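Local coordinates for protein serine repeat antigen 5 (Plasmodium falciparum, PDB 6X42) that has the fold of a papain-family cysteine protease and is probably a pseudo-zymogen of the malaria parasite, with little or no ordinary peptidase activity, at residues T74-Y80 with L112-Y118; M172-V176 with D259-P263. One frame throughout, in Å; residues are numbered along the deposited sequence. Where two conformers were deposited one is given.

Contact 1 of 2, residues T74-Y80 with L112-Y118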
loop_
_atom_site.group_PDB
_atom_site.type_symbol
_atom_site.label_atom_id
_atom_site.label_comp_id
_atom_site.label_asym_id
_atom_site.label_seq_id
_atom_site.Cartn_x
_atom_site.Cartn_y
_atom_site.Cartn_z
ATOM N N THR A 74 -11.032 -10.918 0.255
ATOM C CA THR A 74 -10.586 -11.784 -0.832
ATOM C C THR A 74 -9.390 -11.148 -1.519
ATOM O O THR A 74 -9.444 -9.985 -1.913
ATOM C CB THR A 74 -11.713 -11.957 -1.855
ATOM O OG1 THR A 74 -12.915 -12.344 -1.196
ATOM C CG2 THR A 74 -11.327 -12.999 -2.875
ATOM N N LYS A 75 -8.321 -11.912 -1.671
ATOM C CA LYS A 75 -7.108 -11.373 -2.268
ATOM C C LYS A 75 -7.220 -11.246 -3.778
ATOM O O LYS A 75 -7.714 -12.147 -4.463
ATOM C CB LYS A 75 -5.911 -12.260 -1.941
ATOM C CG LYS A 75 -5.580 -12.302 -0.477
ATOM C CD LYS A 75 -5.300 -10.928 0.079
ATOM C CE LYS A 75 -4.623 -10.987 1.431
ATOM N NZ LYS A 75 -3.354 -11.739 1.386
ATOM N N ILE A 76 -6.673 -10.136 -4.299
ATOM C CA ILE A 76 -6.506 -9.914 -5.736
ATOM C C ILE A 76 -5.297 -10.694 -6.248
ATOM O O ILE A 76 -4.287 -10.807 -5.559
ATOM C CB ILE A 76 -6.331 -8.403 -5.988
ATOM C CG1 ILE A 76 -7.620 -7.651 -5.637
ATOM C CG2 ILE A 76 -5.892 -8.115 -7.422
ATOM C CD1 ILE A 76 -7.475 -6.132 -5.473
ATOM N N SER A 77 -5.382 -11.213 -7.481
ATOM C CA SER A 77 -4.245 -11.898 -8.092
ATOM C C SER A 77 -3.188 -10.883 -8.512
ATOM O O SER A 77 -3.327 -10.212 -9.537
ATOM C CB SER A 77 -4.740 -12.683 -9.305
ATOM O OG SER A 77 -3.655 -13.178 -10.073
ATOM N N ALA A 78 -2.088 -10.804 -7.763
ATOM C CA ALA A 78 -0.973 -9.969 -8.193
ATOM C C ALA A 78 -0.409 -10.460 -9.519
ATOM O O ALA A 78 0.069 -9.668 -10.335
ATOM C CB ALA A 78 0.140 -9.983 -7.149
ATOM N N LEU A 79 -0.408 -11.779 -9.728
ATOM C CA LEU A 79 0.199 -12.338 -10.938
ATOM C C LEU A 79 -0.559 -11.921 -12.194
ATOM O O LEU A 79 0.051 -11.665 -13.240
ATOM C CB LEU A 79 0.282 -13.856 -10.815
ATOM C CG LEU A 79 1.190 -14.560 -11.827
ATOM C CD1 LEU A 79 2.642 -14.137 -11.635
ATOM C CD2 LEU A 79 1.046 -16.083 -11.712
ATOM N N TYR A 80 -1.888 -11.813 -12.108
ATOM C CA TYR A 80 -2.652 -11.344 -13.258
ATOM C C TYR A 80 -2.237 -9.932 -13.644
ATOM O O TYR A 80 -2.039 -9.626 -14.827
ATOM C CB TYR A 80 -4.150 -11.408 -12.969
ATOM C CG TYR A 80 -4.995 -11.204 -14.209
ATOM C CD1 TYR A 80 -5.301 -12.258 -15.050
ATOM C CD2 TYR A 80 -5.446 -9.940 -14.561
ATOM C CE1 TYR A 80 -6.055 -12.068 -16.202
ATOM C CE2 TYR A 80 -6.205 -9.742 -15.703
ATOM C CZ TYR A 80 -6.498 -10.804 -16.526
ATOM O OH TYR A 80 -7.248 -10.613 -17.678
ATOM N N LEU A 112 -10.183 -8.018 -12.313
ATOM C CA LEU A 112 -9.185 -8.375 -11.309
ATOM C C LEU A 112 -9.581 -9.745 -10.803
ATOM O O LEU A 112 -10.518 -9.863 -9.992
ATOM C CB LEU A 112 -9.136 -7.380 -10.154
ATOM C CG LEU A 112 -8.549 -6.029 -10.528
ATOM C CD1 LEU A 112 -8.736 -5.096 -9.349
ATOM C CD2 LEU A 112 -7.083 -6.159 -10.946
ATOM N N PRO A 113 -8.920 -10.800 -11.252
ATOM C CA PRO A 113 -9.189 -12.119 -10.694
ATOM C C PRO A 113 -8.742 -12.200 -9.245
ATOM O O PRO A 113 -7.895 -11.443 -8.760
ATOM C CB PRO A 113 -8.346 -13.061 -11.562
ATOM C CG PRO A 113 -7.989 -12.285 -12.790
ATOM C CD PRO A 113 -7.929 -10.853 -12.341
ATOM N N ALA A 114 -9.305 -13.179 -8.571
ATOM C CA ALA A 114 -8.870 -13.519 -7.235
ATOM C C ALA A 114 -7.571 -14.318 -7.283
ATOM O O ALA A 114 -7.301 -15.064 -8.238
ATOM C CB ALA A 114 -9.959 -14.336 -6.541
ATOM N N GLU A 115 -6.767 -14.142 -6.228
ATOM C CA GLU A 115 -5.559 -14.937 -6.036
ATOM C C GLU A 115 -5.826 -16.422 -6.233
ATOM O O GLU A 115 -5.016 -17.126 -6.837
ATOM C CB GLU A 115 -5.031 -14.681 -4.621
ATOM C CG GLU A 115 -3.863 -15.538 -4.185
ATOM C CD GLU A 115 -2.589 -15.187 -4.880
ATOM O OE1 GLU A 115 -2.595 -14.252 -5.683
ATOM O OE2 GLU A 115 -1.563 -15.834 -4.608
ATOM N N SER A 116 -6.929 -16.924 -5.684
ATOM C CA SER A 116 -7.229 -18.347 -5.798
ATOM C C SER A 116 -7.295 -18.798 -7.252
ATOM O O SER A 116 -6.934 -19.938 -7.572
ATOM C CB SER A 116 -8.546 -18.642 -5.081
ATOM O OG SER A 116 -8.404 -18.422 -3.688
ATOM N N ASN A 117 -7.739 -17.922 -8.151
ATOM C CA ASN A 117 -7.888 -18.279 -9.554
ATOM C C ASN A 117 -6.568 -18.295 -10.308
ATOM O O ASN A 117 -6.428 -19.021 -11.293
ATOM C CB ASN A 117 -8.806 -17.260 -10.237
ATOM C CG ASN A 117 -10.194 -17.204 -9.632
ATOM O OD1 ASN A 117 -10.783 -16.126 -9.539
ATOM N ND2 ASN A 117 -10.739 -18.358 -9.242
ATOM N N TYR A 118 -5.597 -17.495 -9.880
ATOM C CA TYR A 118 -4.323 -17.366 -10.596
ATOM C C TYR A 118 -3.278 -16.984 -9.555
ATOM O O TYR A 118 -2.914 -15.807 -9.395
ATOM C CB TYR A 118 -4.436 -16.358 -11.746
ATOM C CG TYR A 118 -3.245 -16.272 -12.678
ATOM C CD1 TYR A 118 -2.726 -17.403 -13.308
ATOM C CD2 TYR A 118 -2.658 -15.053 -12.957
ATOM C CE1 TYR A 118 -1.636 -17.319 -14.157
ATOM C CE2 TYR A 118 -1.589 -14.956 -13.817
ATOM C CZ TYR A 118 -1.072 -16.086 -14.409
ATOM O OH TYR A 118 0.014 -15.948 -15.239
HETATM O O HOH W 1 -1.237 -12.066 -5.048
HETATM O O HOH W 2 -1.302 -13.954 -8.012
#

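Contact 2 of 2, residues M172-V176 with D259-P263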
loop_
_atom_site.group_PDB
_atom_site.type_symbol
_atom_site.label_atom_id
_atom_site.label_comp_id
_atom_site.label_asym_id
_atom_site.label_seq_id
_atom_site.Cartn_x
_atom_site.Cartn_y
_atom_site.Cartn_z
ATOM N N MET A 172 4.886 19.162 7.998
ATOM C CA MET A 172 4.720 17.713 8.145
ATOM C C MET A 172 3.478 17.339 8.940
ATOM O O MET A 172 2.971 16.225 8.773
ATOM C CB MET A 172 5.976 17.051 8.714
ATOM C CG MET A 172 7.095 16.990 7.680
ATOM S SD MET A 172 6.714 15.830 6.310
ATOM C CE MET A 172 6.722 14.266 7.143
ATOM N N ASP A 173 2.976 18.235 9.794
ATOM C CA ASP A 173 1.738 17.941 10.505
ATOM C C ASP A 173 0.589 17.713 9.531
ATOM O O ASP A 173 -0.262 16.849 9.762
ATOM C CB ASP A 173 1.392 19.083 11.464
ATOM C CG ASP A 173 2.245 19.082 12.713
ATOM O OD1 ASP A 173 3.056 18.154 12.901
ATOM O OD2 ASP A 173 2.100 20.028 13.520
ATOM N N ALA A 174 0.556 18.474 8.432
ATOM C CA ALA A 174 -0.497 18.302 7.437
ATOM C C ALA A 174 -0.321 16.990 6.683
ATOM O O ALA A 174 -1.304 16.298 6.408
ATOM C CB ALA A 174 -0.514 19.497 6.483
ATOM N N PHE A 175 0.924 16.620 6.370
ATOM C CA PHE A 175 1.195 15.334 5.719
ATOM C C PHE A 175 0.699 14.185 6.586
ATOM O O PHE A 175 0.007 13.282 6.105
ATOM C CB PHE A 175 2.708 15.253 5.482
ATOM C CG PHE A 175 3.181 14.070 4.666
ATOM C CD1 PHE A 175 2.985 13.999 3.299
ATOM C CD2 PHE A 175 3.902 13.050 5.269
ATOM C CE1 PHE A 175 3.468 12.941 2.556
ATOM C CE2 PHE A 175 4.393 11.980 4.531
ATOM C CZ PHE A 175 4.179 11.929 3.164
ATOM N N VAL A 176 1.004 14.237 7.884
ATOM C CA VAL A 176 0.548 13.221 8.827
ATOM C C VAL A 176 -0.976 13.164 8.874
ATOM O O VAL A 176 -1.579 12.078 8.830
ATOM C CB VAL A 176 1.160 13.494 10.215
ATOM C CG1 VAL A 176 0.469 12.663 11.294
ATOM C CG2 VAL A 176 2.654 13.232 10.195
ATOM N N ASP A 259 9.154 5.625 13.248
ATOM C CA ASP A 259 8.868 6.969 13.746
ATOM C C ASP A 259 8.426 7.869 12.597
ATOM O O ASP A 259 9.045 7.906 11.529
ATOM C CB ASP A 259 10.134 7.512 14.419
ATOM C CG ASP A 259 9.873 8.747 15.262
ATOM O OD1 ASP A 259 9.644 9.806 14.647
ATOM O OD2 ASP A 259 9.864 8.650 16.512
ATOM N N MET A 260 7.332 8.600 12.820
ATOM C CA MET A 260 6.743 9.397 11.758
ATOM C C MET A 260 7.649 10.538 11.303
ATOM O O MET A 260 7.606 10.957 10.141
ATOM C CB MET A 260 5.484 10.060 12.282
ATOM C CG MET A 260 4.286 9.182 12.326
ATOM S SD MET A 260 2.843 10.202 12.765
ATOM C CE MET A 260 1.706 8.845 13.113
ATOM N N TYR A 261 8.419 11.099 12.213
ATOM C CA TYR A 261 9.221 12.269 11.884
ATOM C C TYR A 261 10.693 11.923 11.719
ATOM O O TYR A 261 11.382 12.557 10.919
ATOM C CB TYR A 261 8.982 13.397 12.910
ATOM C CG TYR A 261 7.563 14.003 12.860
ATOM C CD1 TYR A 261 7.256 15.111 12.047
ATOM C CD2 TYR A 261 6.541 13.466 13.618
ATOM C CE1 TYR A 261 5.959 15.657 12.019
ATOM C CE2 TYR A 261 5.251 13.992 13.587
ATOM C CZ TYR A 261 4.961 15.093 12.802
ATOM O OH TYR A 261 3.666 15.617 12.786
ATOM N N GLY A 262 11.177 10.903 12.415
ATOM C CA GLY A 262 12.556 10.504 12.348
ATOM C C GLY A 262 13.487 11.476 13.046
ATOM O O GLY A 262 13.055 12.447 13.686
ATOM N N PRO A 263 14.794 11.226 12.939
ATOM C CA PRO A 263 15.771 12.123 13.560
ATOM C C PRO A 263 15.651 13.546 13.042
ATOM O O PRO A 263 15.321 13.790 11.879
ATOM C CB PRO A 263 17.119 11.508 13.167
ATOM C CG PRO A 263 16.830 10.097 12.847
ATOM C CD PRO A 263 15.433 10.042 12.340
#

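Contact 1 of 2, residues T74-Y80 with L112-Y118
Ile76 and Ala114 face each other in a single beta bridge, their CA atoms 4.6 Å apart, and two nearly straight backbone bonds flank the pair: Glu115 N donates to Lys75 O (2.8 Å) and Ser77 N to Pro113 O (2.8 Å). The strand-like pairing ends there, because 74-80 turns into a helix at Ala78 and 112-118 curls through helical backbone angles at 115-117. Ser77 is the N-cap of that helix. With OG anti to its backbone N (chi1 170°), the hydroxyl accepts from Tyr80 N and gives its own proton to a lone pair of Tyr118 O, 2.8 Å from Ser77 OG and in the carbonyl plane, so one side chain caps the helix and ties it to the other segment. One water accepts from Leu79 N and donates to both Glu115 OE1 and Tyr118 O; a second accepts from Ala78 N and lies 2.7 Å from Glu115 OE1, whose partner OE2 takes Tyr120 N. Beyond the cap, Leu79 lays CD2 over one face of the Tyr118 ring, 3.7 Å from the ring centroid, a CH-pi contact. A second one puts Pro113 CG over a face of the Tyr80 ring, 3.6 Å from its centroid, while Tyr118 CD2 lies at that ring's edge. The Tyr118 hydroxyl is held by Glu127 and Asn83. Helix 53-68 packs against Ile76 and Ala78, its Lys59 and Glu63 bonding the Ile76 backbone, and helix 99-109 meets Tyr80 and Leu112.

Contact 2 of 2, residues M172-V176 with D259-P263
Tyr261 reaches across to helix 172-186 and meets three of its residues, Met172, Asp173 and Val176, which lie on one side of the start of the helix. It has the most surface buried here, followed by Val176 and Met260. Its hydroxyl donates to Asp173 OD1, with Tyr261 OH 2.6 Å from that oxygen and placed nearly along the C-O axis; the carboxylate and the ring stand almost perpendicular, their planes 83° apart. This short bond joins an exposed acid to a partly exposed phenol; it is made in one of the two deposited conformers of Asp173 and so may not be permanent. Closer to the loop backbone, the ring carbon Tyr261 CE1 rests 3.6 Å from Met172 CB, so it is the root of the methionine, not its bent sulfur end, that does the touching. Val176 serves both loop side chains by dividing its methyls. With CG1 anti to the backbone N (chi1 167°), that methyl lies 3.7 Å from Met260 SD, whereas Val176 CG2 packs by Tyr261 CZ at 3.9 Å. The Met260 chain is extended beyond CG and brings its sulfur across the valine at about a right angle; Val176 and Met260 are buried, and Trp240 of strand 236-243 touches both. Asp259 OD2 takes the hydroxyl of Tyr229, and Gly262 continues the turn with a positive phi of 72°. Asp259 OD1 makes an Asx turn with Tyr261 N (3.0 Å), widened to an Asx motif by Gly262 N (2.9 Å), and the loop it shapes, leaving strand 255-259, packs Met260 and Tyr261 on the start of helix 172-186 in this papain-like fold.

Contact 1 closes before contact 2 opens along the chain, and the two lie on opposite sides of the molecule's centre, with their own centres 34 Å apart and nearest atoms about 23 Å apart. They share no helix or strand. Residues 74-80 and 112-118 belong to the helical first part, among helices 53-68, 78-83 and 99-109, whereas 172-176 and 259-263 join helix 172-186 to the mixed beta sheet. That division is consistent with the papain fold, in which a mainly helical domain and a sheet-rich domain lie on either side of the active-site cleft. Each contact probably therefore lies within one half, and neither appears to join the two.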